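Side-chain contacts in predicted HD superfamily hydrolase (uncultured Thermotogales bacterium, PDB 2PQ7), which binds two iron(III) ions in an all-helical HD domain and probably acts as a metal-dependent hydrolase: residues R15-I20 with A62-D67; N44-A49 with K58-A63; D67-H72 with A85-G90; S106-S111 with K126-A131; E188-E193 with K197-R202. One frame throughout, in Å; residues are numbered along the deposited sequence. Where two conformers were deposited one is given.

Overall arrangement
All five contacts belong to one all-helical fold. Interactions 1 and 2 share helix 56-65, which meets helix 14-25 in one and helix 35-52 in the other; their centres lie about 11 Å apart. Interaction 3 follows in the chain, shares Asp67 with interaction 1 and touches the same two iron ions. Interaction 4 joins helices 99-111 and 123-133 and has its centre about 9 Å from that of interaction 2. Interaction 5 comes last, at the start of the C-terminal helix. Its centre is about 25 Å from that of interaction 1. It is tied to interaction 4 through Asp130. The first four contacts thus pack the helices round the di-iron site, while the fifth attaches the C-terminal helix.

Interaction 1. Residues R15-I20 with A62-D67; sequences REILNI and AALLHD. With FE (Fe (III) ion), chain C; FE (Fe (III) ion), chain B.
Ile17 and Leu18 of helix 14-25 meet Leu64 and Leu65 of helix 56-65 in a buried, wholly apolar contact. It lies beside the turn that carries the HD motif of the domain. With CG1 of Ile17 beside the backbone N (chi1 -63°), CG2 is left anti to it and lies against both leucines. Its CG2 is 4.0 Å from Leu64 CD1 and 4.1 Å from Leu65 CD2. The Ile17 side chain crosses that of Leu65 at about a right angle. Leu18 reaches Leu64 with its end; in one of its two conformers CD2 approaches Leu64 CD2 to 3.6 Å. Phe39 of helix 35-52 also touches Leu18. His66 ND1 donates to Ala63 O at 2.7 Å, nearly in the plane of the ring, and this bond helps fix the ring's rotation. Its NE2 binds one iron at 2.2 Å. Asp67 OD2 binds the same iron at 2.1 Å and OD1 binds the second at 2.0 Å, with a water also bridging the two. His37 and Asp132 complete the protein ligands of the first iron, and His80 and His112 those of the second. The helix contact therefore offers only shape, whereas directed bonds set the ligands just beyond it.

Interaction 2. Residues N44-A49 with K58-A63; sequences NASEIA and KAIIAA
Ala45 and Ala49 face Ala59 and Ala63 across an antiparallel helical hairpin of the HD domain. Helix 35-52 forms one arm and helix 56-65 the other. The short segments run at 162° to each other, with axes 8.7 Å apart. Small side chains form the bumps here. The methyl of Ala45 sits in the shallow hollow between Ala59 and Ala63, one helical turn apart: its CB lies 3.9 Å from Ala59 O and 4.0 Å from Ala63 CB. One turn on, Ala49 CB meets Ala59 CB at 3.8 Å. Ala59 is in turn placed between Ala45 and Ala49, so the methyls alternate along the seam. Ala131 of helix 123-133 packs on Ala45 from outside the pair, and Val41 and Met42 touch Ala63. A larger bump closes one flank. Ile60 starts beside this row, and its chain bends at chi2 (-62°) to bring the end across. In one of its two conformers, Ile60 CD1 rests 3.7 Å from Ser46 CB.

Interaction 3. Residues D67-H72 with A85-G90; sequences DIKRPH and AEYASG. With FE (Fe (III) ion), chain C; FE (Fe (III) ion), chain B; PO4 (phosphate ion), chain E; PO4 (phosphate ion), chain F.
Tyr87 carries this contact, meeting Ile68 and Lys69 of the turn that begins at the Asp of the HD motif. Before it on helix 80-91, Ala85 faces away and packs on Arg110. Tyr87 has CG anti to its backbone N (chi1 179°), which sends the ring out to the turn. Ile68 crosses it at about a right angle, with CG2 3.9 Å from Tyr87 CD2. Lys69 bends at chi2, and its CE lies 4.0 Å from Tyr87 CB. Ile20 of helix 14-25 touches both Ile68 and Tyr87. Further on, Ala88 packs on Ile109, and Ser89 OG is hydrogen-bonded to Ser106 OG. Beyond Lys69, Arg70 turns to the irons. Its NE donates to O3 of an iron-bridging phosphate at 2.9 Å (158°). NH2 also reaches that O3, at 3.2 Å, and bonds weakly to the second phosphate. A leucine here would probably leave the bridging phosphate without this charged grip. Both phosphates probably come from the crystallisation liquor, but their binding is consistent with a pocket for an anionic substrate.

Interaction 4. Residues S106-S111 with K126-A131; sequences SKAIRS and KILQDA
Leu128 fills most of the apolar side of this contact by laying its CD2 methyl on the backbone of helix 99-111. CG is anti to the backbone N of Leu128 (chi1 174°), which carries CD2 across to that helix. Leu128 CD2 lies 3.6 Å from Ala108 O and 4.1 Å from Ile109 CA. Ala108 CB is 4.3 Å from Leu128 CD2. This branch thus rests more on the main chain than on side chains. The two helices belong to the HD domain. Their short segments cross at -41° with axes 9.1 Å apart. Helix 99-111 leads directly into the iron ligand His112, and helix 123-133 carries the ligand Asp132. Leu128 itself packs against His66, another iron ligand. Polar groups lie toward the end of helix 99-111. Gln129 NE2 is 3.8 Å from Ser111 O, too far to bond; it donates to His112 O instead, and Gln129 OE1 takes the indole N-H of Trp191. In one of its two conformers, Ser111 OG donates to Lys107 O at 2.9 Å. Ser111 N reaches the same oxygen from the opposite face of the carbonyl plane. Ile109 O is hydrogen-bonded to His112 ND1, a second-shell bond that helps orient that ligand.

Interaction 5. Residues E188-E193 with K197-R202; sequences ETFWTE and KMAEDR
Lys197 N donates to Glu193 O at 3.0 Å and 159°, closing the first turn of helix 193-217. Thr192 is the N-cap of this helix, its OG1 bonded to the backbone N three residues on. The side chains of Glu193 and Lys197 also meet, crossing at about a right angle. Glu193 OE2 and Lys197 NZ are 4.0 Å apart, so opposite charges are near but form no salt bridge. Lys197 bends at chi3 and chi4 and curls back, which puts NZ 3.4 Å from Glu193 CG. Both residues are exposed, so any attraction is probably weakened by solvent. The segment 188-193 is thus the lead-in and N-terminal cap of the long C-terminal helix. Asp130 of helix 123-133 holds that lead-in by accepting from Trp191 N and Thr192 N. Deeper in, Phe190 meets Ala199 in a CH-pi contact. The Ala199 methyl sits over one face, its CB 4.0 Å from the centroid of the Phe190 ring and 29° off the normal. The nearest ring atom is Phe190 CE1, 3.6 Å from Ala199 CB, and Arg133 makes a cation-pi contact with the same ring. Further along the helix, Asp201 forms a salt bridge with Arg212 of the second subunit.

Interaction 1. Residues R15-I20 with A62-D67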
# COMPACT_ATOMS: atom_id res chain seq x y z
N ARG A 15 -27.12 17.07 -5.25
CA ARG A 15 -27.15 16.96 -3.81
C ARG A 15 -28.17 15.94 -3.32
O ARG A 15 -27.86 15.13 -2.41
CB ARG A 15 -27.50 18.35 -3.21
CG ARG A 15 -27.47 18.41 -1.69
CD ARG A 15 -27.68 19.85 -1.14
N GLU A 16 -29.38 16.01 -3.88
CA GLU A 16 -30.48 15.08 -3.49
C GLU A 16 -30.13 13.62 -3.87
O GLU A 16 -30.26 12.71 -3.04
CB GLU A 16 -31.81 15.49 -4.08
N ILE A 17 -29.56 13.47 -5.05
CA ILE A 17 -29.13 12.12 -5.47
C ILE A 17 -28.06 11.59 -4.55
O ILE A 17 -28.13 10.46 -4.11
CB ILE A 17 -28.69 12.10 -6.93
CG1 ILE A 17 -29.87 12.47 -7.82
CG2 ILE A 17 -28.17 10.69 -7.29
CD1 ILE A 17 -29.48 12.74 -9.27
N LEU A 18 -27.04 12.40 -4.23
CA LEU A 18 -26.00 11.97 -3.30
C LEU A 18 -26.66 11.60 -1.98
O LEU A 18 -26.35 10.58 -1.37
CB LEU A 18 -24.97 13.09 -3.02
CG LEU A 18 -23.96 13.46 -4.12
CD1 LEU A 18 -23.40 14.84 -3.88
CD2 LEU A 18 -22.85 12.46 -4.22
N ASN A 19 -27.58 12.43 -1.54
CA ASN A 19 -28.25 12.16 -0.27
C ASN A 19 -28.91 10.75 -0.25
O ASN A 19 -28.72 9.97 0.68
CB ASN A 19 -29.26 13.29 0.07
CG ASN A 19 -29.80 13.17 1.48
OD1 ASN A 19 -31.01 13.18 1.69
ND2 ASN A 19 -28.89 13.09 2.45
N ILE A 20 -29.64 10.46 -1.31
CA ILE A 20 -30.39 9.18 -1.52
C ILE A 20 -29.41 8.00 -1.53
O ILE A 20 -29.63 7.00 -0.86
CB ILE A 20 -31.26 9.26 -2.76
CG1 ILE A 20 -32.47 10.18 -2.55
CG2 ILE A 20 -31.76 7.88 -3.18
CD1 ILE A 20 -33.15 10.61 -3.84
N ALA A 62 -25.15 8.20 -13.63
CA ALA A 62 -25.10 6.76 -13.75
C ALA A 62 -24.12 6.15 -12.72
O ALA A 62 -24.40 5.14 -12.10
CB ALA A 62 -24.66 6.45 -15.09
N ALA A 63 -22.95 6.76 -12.55
CA ALA A 63 -22.00 6.31 -11.55
C ALA A 63 -22.57 6.35 -10.14
O ALA A 63 -22.37 5.44 -9.36
CB ALA A 63 -20.75 7.15 -11.61
N LEU A 64 -23.23 7.46 -9.80
CA LEU A 64 -23.82 7.56 -8.45
C LEU A 64 -24.87 6.49 -8.17
O LEU A 64 -24.96 5.96 -7.08
CB LEU A 64 -24.40 8.96 -8.22
CG LEU A 64 -23.43 9.98 -7.66
CD1 LEU A 64 -24.22 11.26 -7.52
CD2 LEU A 64 -22.93 9.45 -6.27
N LEU A 65 -25.68 6.20 -9.19
CA LEU A 65 -26.76 5.24 -9.03
C LEU A 65 -26.42 3.78 -9.35
O LEU A 65 -27.19 2.89 -8.98
CB LEU A 65 -27.95 5.63 -9.89
CG LEU A 65 -28.62 6.91 -9.44
CD1 LEU A 65 -29.68 7.31 -10.47
CD2 LEU A 65 -29.19 6.81 -8.06
N HIS A 66 -25.25 3.53 -9.90
CA HIS A 66 -25.05 2.19 -10.52
C HIS A 66 -25.11 1.03 -9.52
O HIS A 66 -25.60 -0.01 -9.86
CB HIS A 66 -23.79 2.12 -11.36
CG HIS A 66 -22.54 1.85 -10.58
ND1 HIS A 66 -21.94 2.78 -9.77
CD2 HIS A 66 -21.76 0.74 -10.53
CE1 HIS A 66 -20.86 2.24 -9.21
NE2 HIS A 66 -20.73 1.00 -9.66
N ASP A 67 -24.63 1.24 -8.30
CA ASP A 67 -24.66 0.22 -7.26
C ASP A 67 -25.65 0.55 -6.12
O ASP A 67 -25.51 -0.03 -5.03
CB ASP A 67 -23.26 0.05 -6.71
CG ASP A 67 -22.36 -0.79 -7.62
OD1 ASP A 67 -22.80 -1.58 -8.50
OD2 ASP A 67 -21.11 -0.69 -7.42
FE FE C . -19.55 -0.71 -8.85
FE FE B . -22.09 -3.11 -9.58
O HOH W 1 -20.45 -2.09 -10.11

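Interaction 2. Residues N44-A49 with K58-A63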
# COMPACT_ATOMS: atom_id res chain seq x y z
N ASN A 44 -13.92 8.76 -11.11
CA ASN A 44 -13.37 8.21 -12.35
C ASN A 44 -14.24 8.59 -13.55
O ASN A 44 -13.74 8.99 -14.60
CB ASN A 44 -13.31 6.71 -12.29
CG ASN A 44 -12.39 6.18 -11.22
OD1 ASN A 44 -11.50 6.89 -10.74
ND2 ASN A 44 -12.58 4.93 -10.87
N ALA A 45 -15.56 8.50 -13.39
CA ALA A 45 -16.47 8.86 -14.48
C ALA A 45 -16.38 10.33 -14.85
O ALA A 45 -16.49 10.68 -16.03
CB ALA A 45 -17.91 8.52 -14.11
N SER A 46 -16.15 11.18 -13.84
CA SER A 46 -16.02 12.62 -14.04
C SER A 46 -14.79 12.91 -14.92
O SER A 46 -14.85 13.69 -15.88
CB SER A 46 -15.87 13.31 -12.70
OG SER A 46 -15.73 14.68 -12.88
N GLU A 47 -13.68 12.27 -14.58
CA GLU A 47 -12.43 12.43 -15.34
C GLU A 47 -12.62 11.95 -16.79
O GLU A 47 -12.34 12.67 -17.80
CB GLU A 47 -11.32 11.59 -14.70
CG GLU A 47 -11.08 11.80 -13.20
N ILE A 48 -13.18 10.76 -16.92
CA ILE A 48 -13.32 10.14 -18.22
C ILE A 48 -14.24 10.99 -19.13
O ILE A 48 -13.88 11.34 -20.27
CB ILE A 48 -13.83 8.71 -18.10
CG1 ILE A 48 -12.78 7.84 -17.40
CG2 ILE A 48 -14.18 8.15 -19.47
CD1 ILE A 48 -13.36 6.53 -16.91
N ALA A 49 -15.45 11.29 -18.65
CA ALA A 49 -16.42 12.05 -19.45
C ALA A 49 -15.90 13.44 -19.85
O ALA A 49 -16.07 13.89 -20.99
CB ALA A 49 -17.74 12.15 -18.69
N LYS A 58 -24.95 12.62 -17.56
CA LYS A 58 -25.30 11.18 -17.66
C LYS A 58 -24.27 10.28 -16.94
O LYS A 58 -24.66 9.44 -16.20
CB LYS A 58 -25.43 10.76 -19.13
CG LYS A 58 -26.67 11.25 -19.86
CD LYS A 58 -26.67 10.90 -21.38
CE LYS A 58 -27.88 11.44 -22.11
NZ LYS A 58 -27.78 11.28 -23.57
N ALA A 59 -22.99 10.56 -17.15
CA ALA A 59 -21.91 9.77 -16.59
C ALA A 59 -21.88 9.79 -15.07
O ALA A 59 -21.81 8.78 -14.42
CB ALA A 59 -20.62 10.21 -17.20
N ILE A 60 -22.00 11.00 -14.51
CA ILE A 60 -22.01 11.18 -13.08
C ILE A 60 -23.19 10.52 -12.39
O ILE A 60 -23.02 9.84 -11.38
CB ILE A 60 -22.04 12.69 -12.73
CG1 ILE A 60 -20.70 13.31 -13.09
CG2 ILE A 60 -22.38 12.96 -11.28
CD1 ILE A 60 -19.49 12.72 -12.31
N ILE A 61 -24.38 10.78 -12.94
CA ILE A 61 -25.61 10.23 -12.38
C ILE A 61 -25.60 8.70 -12.49
O ILE A 61 -25.94 8.02 -11.52
CB ILE A 61 -26.85 10.92 -12.95
CG1 ILE A 61 -26.87 12.40 -12.43
CG2 ILE A 61 -28.11 10.20 -12.54
CD1 ILE A 61 -27.95 13.21 -13.04
N ALA A 62 -25.15 8.20 -13.63
CA ALA A 62 -25.10 6.76 -13.75
C ALA A 62 -24.12 6.15 -12.72
O ALA A 62 -24.40 5.14 -12.10
CB ALA A 62 -24.66 6.45 -15.09
N ALA A 63 -22.95 6.76 -12.55
CA ALA A 63 -22.00 6.31 -11.55
C ALA A 63 -22.57 6.35 -10.14
O ALA A 63 -22.37 5.44 -9.36
CB ALA A 63 -20.75 7.15 -11.61

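Interaction 3. Residues D67-H72 with A85-G90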
# COMPACT_ATOMS: atom_id res chain seq x y z
N ASP A 67 -24.63 1.24 -8.30
CA ASP A 67 -24.66 0.22 -7.26
C ASP A 67 -25.65 0.55 -6.12
O ASP A 67 -25.51 -0.03 -5.03
CB ASP A 67 -23.26 0.05 -6.71
CG ASP A 67 -22.36 -0.79 -7.62
OD1 ASP A 67 -22.80 -1.58 -8.50
OD2 ASP A 67 -21.11 -0.69 -7.42
N ILE A 68 -26.65 1.41 -6.39
CA ILE A 68 -27.55 1.82 -5.33
C ILE A 68 -28.39 0.66 -4.81
O ILE A 68 -28.79 0.66 -3.65
CB ILE A 68 -28.40 3.03 -5.73
CG1 ILE A 68 -28.89 3.78 -4.45
CG2 ILE A 68 -29.57 2.66 -6.65
CD1 ILE A 68 -29.75 4.97 -4.72
N LYS A 69 -28.52 -0.42 -5.61
CA LYS A 69 -29.26 -1.57 -5.19
C LYS A 69 -28.34 -2.71 -4.74
O LYS A 69 -28.79 -3.86 -4.54
CB LYS A 69 -30.27 -2.00 -6.24
CG LYS A 69 -31.44 -1.08 -6.39
CD LYS A 69 -32.43 -1.28 -5.25
CE LYS A 69 -33.56 -0.29 -5.42
NZ LYS A 69 -34.63 -0.54 -4.43
N ARG A 70 -27.08 -2.40 -4.52
CA ARG A 70 -26.16 -3.42 -3.98
C ARG A 70 -26.58 -3.89 -2.58
O ARG A 70 -26.58 -5.09 -2.31
CB ARG A 70 -24.70 -2.95 -3.94
CG ARG A 70 -23.87 -3.41 -5.06
CD ARG A 70 -23.48 -4.84 -4.85
NE ARG A 70 -22.60 -5.31 -5.91
CZ ARG A 70 -22.21 -6.57 -6.04
NH1 ARG A 70 -22.62 -7.49 -5.19
NH2 ARG A 70 -21.41 -6.90 -7.05
N PRO A 71 -26.89 -2.96 -1.70
CA PRO A 71 -27.35 -3.41 -0.40
C PRO A 71 -28.61 -4.28 -0.51
O PRO A 71 -28.71 -5.32 0.15
CB PRO A 71 -27.65 -2.08 0.33
CG PRO A 71 -26.70 -1.12 -0.29
CD PRO A 71 -26.69 -1.49 -1.74
N HIS A 72 -29.52 -3.92 -1.42
CA HIS A 72 -30.71 -4.69 -1.62
C HIS A 72 -30.38 -6.09 -2.15
O HIS A 72 -31.02 -7.05 -1.71
CB HIS A 72 -31.66 -3.93 -2.54
CG HIS A 72 -32.89 -4.68 -2.89
ND1 HIS A 72 -33.99 -4.73 -2.06
CD2 HIS A 72 -33.21 -5.41 -3.99
CE1 HIS A 72 -34.93 -5.47 -2.63
NE2 HIS A 72 -34.48 -5.89 -3.80
N ALA A 85 -31.27 -0.25 -12.45
CA ALA A 85 -31.82 0.33 -13.68
C ALA A 85 -33.27 0.67 -13.54
O ALA A 85 -33.71 1.74 -13.95
CB ALA A 85 -31.60 -0.66 -14.82
N GLU A 86 -34.07 -0.22 -12.93
CA GLU A 86 -35.48 0.05 -12.71
C GLU A 86 -35.67 1.25 -11.74
O GLU A 86 -36.52 2.09 -11.95
CB GLU A 86 -36.15 -1.23 -12.16
CG GLU A 86 -37.61 -1.06 -11.78
CD GLU A 86 -38.23 -2.33 -11.18
OE1 GLU A 86 -38.04 -3.43 -11.77
OE2 GLU A 86 -38.99 -2.19 -10.19
N TYR A 87 -34.84 1.29 -10.73
CA TYR A 87 -34.88 2.37 -9.76
C TYR A 87 -34.59 3.69 -10.46
O TYR A 87 -35.30 4.69 -10.25
CB TYR A 87 -33.90 2.14 -8.60
CG TYR A 87 -33.95 3.28 -7.63
CD1 TYR A 87 -34.98 3.39 -6.75
CD2 TYR A 87 -32.95 4.24 -7.60
CE1 TYR A 87 -35.07 4.47 -5.87
CE2 TYR A 87 -33.04 5.36 -6.75
CZ TYR A 87 -34.07 5.44 -5.89
OH TYR A 87 -34.13 6.55 -5.04
N ALA A 88 -33.53 3.76 -11.24
CA ALA A 88 -33.21 5.00 -11.97
C ALA A 88 -34.34 5.45 -12.87
O ALA A 88 -34.64 6.62 -12.99
CB ALA A 88 -31.93 4.81 -12.74
N SER A 89 -35.00 4.51 -13.53
CA SER A 89 -36.15 4.84 -14.38
C SER A 89 -37.35 5.40 -13.64
O SER A 89 -38.20 6.04 -14.24
CB SER A 89 -36.61 3.60 -15.16
OG SER A 89 -35.63 3.22 -16.06
N GLY A 90 -37.47 5.07 -12.37
CA GLY A 90 -38.51 5.64 -11.57
C GLY A 90 -38.14 6.97 -10.95
O GLY A 90 -38.91 7.89 -10.96
FE FE C . -19.55 -0.71 -8.85
FE FE B . -22.09 -3.11 -9.58
P PO4 E . -19.71 -3.69 -7.35
O1 PO4 E . -19.00 -5.01 -7.43
O2 PO4 E . -19.84 -3.34 -5.85
O3 PO4 E . -21.10 -3.87 -7.95
O4 PO4 E . -18.80 -2.61 -7.94
P PO4 F . -20.21 -5.65 -10.57
O1 PO4 F . -20.30 -6.82 -9.60
O2 PO4 F . -19.01 -4.78 -10.26
O3 PO4 F . -21.48 -4.82 -10.57
O4 PO4 F . -20.03 -6.25 -11.94
O HOH W 1 -20.45 -2.09 -10.11

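Interaction 4. Residues S106-S111 with K126-A131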
# COMPACT_ATOMS: atom_id res chain seq x y z
N SER A 106 -30.44 4.56 -17.36
CA SER A 106 -30.96 3.29 -16.90
C SER A 106 -30.29 2.09 -17.63
O SER A 106 -29.88 1.14 -16.95
CB SER A 106 -32.48 3.25 -17.02
OG SER A 106 -33.08 4.26 -16.21
N LYS A 107 -30.12 2.17 -18.95
CA LYS A 107 -29.53 1.10 -19.74
C LYS A 107 -28.08 0.98 -19.31
O LYS A 107 -27.52 -0.15 -19.22
CB LYS A 107 -29.60 1.46 -21.23
CG LYS A 107 -29.07 0.33 -22.13
CD LYS A 107 -29.22 0.68 -23.67
N ALA A 108 -27.39 2.08 -19.04
CA ALA A 108 -26.01 1.99 -18.61
C ALA A 108 -25.88 1.21 -17.33
O ALA A 108 -24.99 0.38 -17.15
CB ALA A 108 -25.42 3.39 -18.44
N ILE A 109 -26.77 1.45 -16.39
CA ILE A 109 -26.71 0.74 -15.13
C ILE A 109 -27.04 -0.72 -15.35
O ILE A 109 -26.44 -1.63 -14.78
CB ILE A 109 -27.70 1.37 -14.12
CG1 ILE A 109 -27.23 2.81 -13.79
CG2 ILE A 109 -27.87 0.49 -12.84
CD1 ILE A 109 -28.26 3.63 -13.00
N ARG A 110 -28.03 -0.95 -16.19
CA ARG A 110 -28.47 -2.31 -16.46
C ARG A 110 -27.36 -3.16 -17.04
O ARG A 110 -27.30 -4.38 -16.77
CB ARG A 110 -29.64 -2.29 -17.42
CG ARG A 110 -30.30 -3.64 -17.66
CD ARG A 110 -31.46 -3.50 -18.60
NE ARG A 110 -32.48 -2.62 -18.05
CZ ARG A 110 -33.56 -3.00 -17.35
NH1 ARG A 110 -33.80 -4.30 -17.11
NH2 ARG A 110 -34.40 -2.06 -16.90
N SER A 111 -26.48 -2.54 -17.81
CA SER A 111 -25.40 -3.24 -18.52
C SER A 111 -24.06 -3.31 -17.81
O SER A 111 -23.11 -3.94 -18.31
CB SER A 111 -25.15 -2.54 -19.87
OG SER A 111 -26.34 -2.39 -20.60
N LYS A 126 -20.41 2.59 -21.48
CA LYS A 126 -19.02 2.30 -21.66
C LYS A 126 -18.19 3.06 -20.62
O LYS A 126 -17.29 2.50 -19.99
CB LYS A 126 -18.61 2.60 -23.09
CG LYS A 126 -19.18 1.50 -24.05
CD LYS A 126 -18.84 1.81 -25.51
CE LYS A 126 -19.63 0.92 -26.48
NZ LYS A 126 -19.61 1.46 -27.90
N ILE A 127 -18.46 4.34 -20.45
CA ILE A 127 -17.78 5.16 -19.46
C ILE A 127 -18.02 4.61 -18.07
O ILE A 127 -17.07 4.48 -17.27
CB ILE A 127 -18.23 6.62 -19.54
CG1 ILE A 127 -17.72 7.22 -20.86
CG2 ILE A 127 -17.75 7.42 -18.33
CD1 ILE A 127 -18.23 8.57 -21.16
N LEU A 128 -19.25 4.22 -17.78
CA LEU A 128 -19.60 3.70 -16.46
C LEU A 128 -18.83 2.44 -16.17
O LEU A 128 -18.27 2.29 -15.09
CB LEU A 128 -21.10 3.41 -16.34
CG LEU A 128 -21.53 2.74 -15.04
CD1 LEU A 128 -21.15 3.59 -13.80
CD2 LEU A 128 -23.00 2.45 -15.05
N GLN A 129 -18.84 1.50 -17.13
CA GLN A 129 -18.11 0.27 -16.94
C GLN A 129 -16.63 0.51 -16.76
O GLN A 129 -16.03 -0.05 -15.84
CB GLN A 129 -18.39 -0.70 -18.07
CG GLN A 129 -17.84 -2.04 -17.76
CD GLN A 129 -18.42 -3.10 -18.70
OE1 GLN A 129 -18.09 -3.16 -19.88
NE2 GLN A 129 -19.29 -3.94 -18.17
N ASP A 130 -16.02 1.42 -17.52
CA ASP A 130 -14.65 1.74 -17.33
C ASP A 130 -14.40 2.30 -15.93
O ASP A 130 -13.42 1.93 -15.27
CB ASP A 130 -14.16 2.79 -18.33
CG ASP A 130 -13.93 2.25 -19.73
OD1 ASP A 130 -14.02 0.99 -19.96
OD2 ASP A 130 -13.61 3.09 -20.61
N ALA A 131 -15.21 3.25 -15.53
CA ALA A 131 -15.09 3.93 -14.25
C ALA A 131 -15.18 2.95 -13.07
O ALA A 131 -14.45 3.07 -12.05
CB ALA A 131 -16.16 4.99 -14.14

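Interaction 5. Residues E188-E193 with K197-R202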
# COMPACT_ATOMS: atom_id res chain seq x y z
N GLU A 188 -5.81 -2.73 -21.69
CA GLU A 188 -6.41 -2.82 -23.04
C GLU A 188 -7.88 -3.30 -23.04
O GLU A 188 -8.53 -3.31 -24.09
CB GLU A 188 -5.57 -3.69 -23.99
CG GLU A 188 -5.55 -5.21 -23.73
CD GLU A 188 -4.71 -5.64 -22.53
OE1 GLU A 188 -3.98 -4.80 -21.95
OE2 GLU A 188 -4.77 -6.85 -22.18
N THR A 189 -8.39 -3.73 -21.89
CA THR A 189 -9.78 -4.17 -21.75
C THR A 189 -10.78 -3.01 -21.57
O THR A 189 -11.97 -3.23 -21.57
CB THR A 189 -9.93 -5.07 -20.51
OG1 THR A 189 -9.48 -4.35 -19.36
CG2 THR A 189 -9.10 -6.35 -20.65
N PHE A 190 -10.29 -1.78 -21.46
CA PHE A 190 -11.16 -0.63 -21.24
C PHE A 190 -11.70 -0.05 -22.55
O PHE A 190 -11.04 -0.10 -23.59
CB PHE A 190 -10.43 0.40 -20.41
CG PHE A 190 -10.21 -0.04 -19.01
CD1 PHE A 190 -9.18 -0.95 -18.68
CD2 PHE A 190 -11.06 0.39 -18.00
CE1 PHE A 190 -9.04 -1.38 -17.39
CE2 PHE A 190 -10.90 -0.03 -16.70
CZ PHE A 190 -9.89 -0.91 -16.38
N TRP A 191 -12.91 0.51 -22.50
CA TRP A 191 -13.57 1.04 -23.67
C TRP A 191 -12.98 2.33 -24.17
O TRP A 191 -12.86 2.54 -25.39
CB TRP A 191 -15.05 1.33 -23.37
CG TRP A 191 -15.85 0.15 -23.08
CD1 TRP A 191 -16.29 -0.27 -21.85
CD2 TRP A 191 -16.33 -0.78 -24.02
NE1 TRP A 191 -17.01 -1.43 -21.99
CE2 TRP A 191 -17.05 -1.76 -23.32
CE3 TRP A 191 -16.23 -0.87 -25.41
CZ2 TRP A 191 -17.67 -2.82 -23.96
CZ3 TRP A 191 -16.84 -1.93 -26.04
CH2 TRP A 191 -17.56 -2.89 -25.32
N THR A 192 -12.74 3.26 -23.25
CA THR A 192 -12.29 4.58 -23.62
C THR A 192 -10.78 4.74 -23.56
O THR A 192 -10.10 4.14 -22.73
CB THR A 192 -12.91 5.68 -22.74
OG1 THR A 192 -12.50 5.54 -21.37
CG2 THR A 192 -14.41 5.63 -22.80
N GLU A 193 -10.22 5.59 -24.40
CA GLU A 193 -8.80 5.85 -24.35
C GLU A 193 -8.37 6.47 -23.02
O GLU A 193 -7.30 6.17 -22.50
CB GLU A 193 -8.41 6.77 -25.53
CG GLU A 193 -6.93 7.12 -25.58
CD GLU A 193 -6.04 5.89 -25.78
OE1 GLU A 193 -6.51 4.78 -26.17
OE2 GLU A 193 -4.82 6.04 -25.52
N LYS A 197 -5.58 4.81 -20.50
CA LYS A 197 -4.40 5.52 -20.00
C LYS A 197 -4.37 5.51 -18.48
O LYS A 197 -3.32 5.34 -17.88
CB LYS A 197 -4.34 6.94 -20.52
CG LYS A 197 -4.02 6.99 -22.02
CD LYS A 197 -3.53 8.36 -22.46
CE LYS A 197 -4.58 9.45 -22.33
NZ LYS A 197 -5.70 9.28 -23.30
N MSE A 198 -5.52 5.73 -17.84
CA MSE A 198 -5.61 5.69 -16.39
C MSE A 198 -5.30 4.30 -15.85
O MSE A 198 -4.66 4.17 -14.80
CB MSE A 198 -7.00 6.14 -15.93
CG MSE A 198 -7.25 7.63 -16.15
SE MSE A 198 -9.13 8.15 -15.94
CE MSE A 198 -9.33 8.35 -14.03
N ALA A 199 -5.77 3.26 -16.56
CA ALA A 199 -5.54 1.89 -16.19
C ALA A 199 -4.04 1.56 -16.32
O ALA A 199 -3.47 0.94 -15.43
CB ALA A 199 -6.34 0.96 -17.04
N GLU A 200 -3.43 2.01 -17.41
CA GLU A 200 -2.00 1.79 -17.61
C GLU A 200 -1.18 2.43 -16.49
O GLU A 200 -0.25 1.83 -15.95
CB GLU A 200 -1.56 2.37 -18.95
CG GLU A 200 -0.09 2.18 -19.28
N ASP A 201 -1.53 3.65 -16.13
CA ASP A 201 -0.87 4.38 -15.10
C ASP A 201 -1.04 3.69 -13.73
O ASP A 201 -0.05 3.45 -13.00
CB ASP A 201 -1.46 5.77 -15.09
CG ASP A 201 -0.90 6.64 -14.01
OD1 ASP A 201 0.35 6.85 -13.94
OD2 ASP A 201 -1.71 7.18 -13.24
N ARG A 202 -2.28 3.37 -13.37
CA ARG A 202 -2.51 2.68 -12.11
C ARG A 202 -1.84 1.31 -12.06
O ARG A 202 -1.28 0.95 -11.02
CB ARG A 202 -3.99 2.53 -11.85
CG ARG A 202 -4.63 3.84 -11.54
CD ARG A 202 -6.10 3.60 -11.31
NE ARG A 202 -6.81 4.84 -11.04
CZ ARG A 202 -8.00 4.91 -10.45
NH1 ARG A 202 -8.60 3.82 -10.01
NH2 ARG A 202 -8.54 6.09 -10.19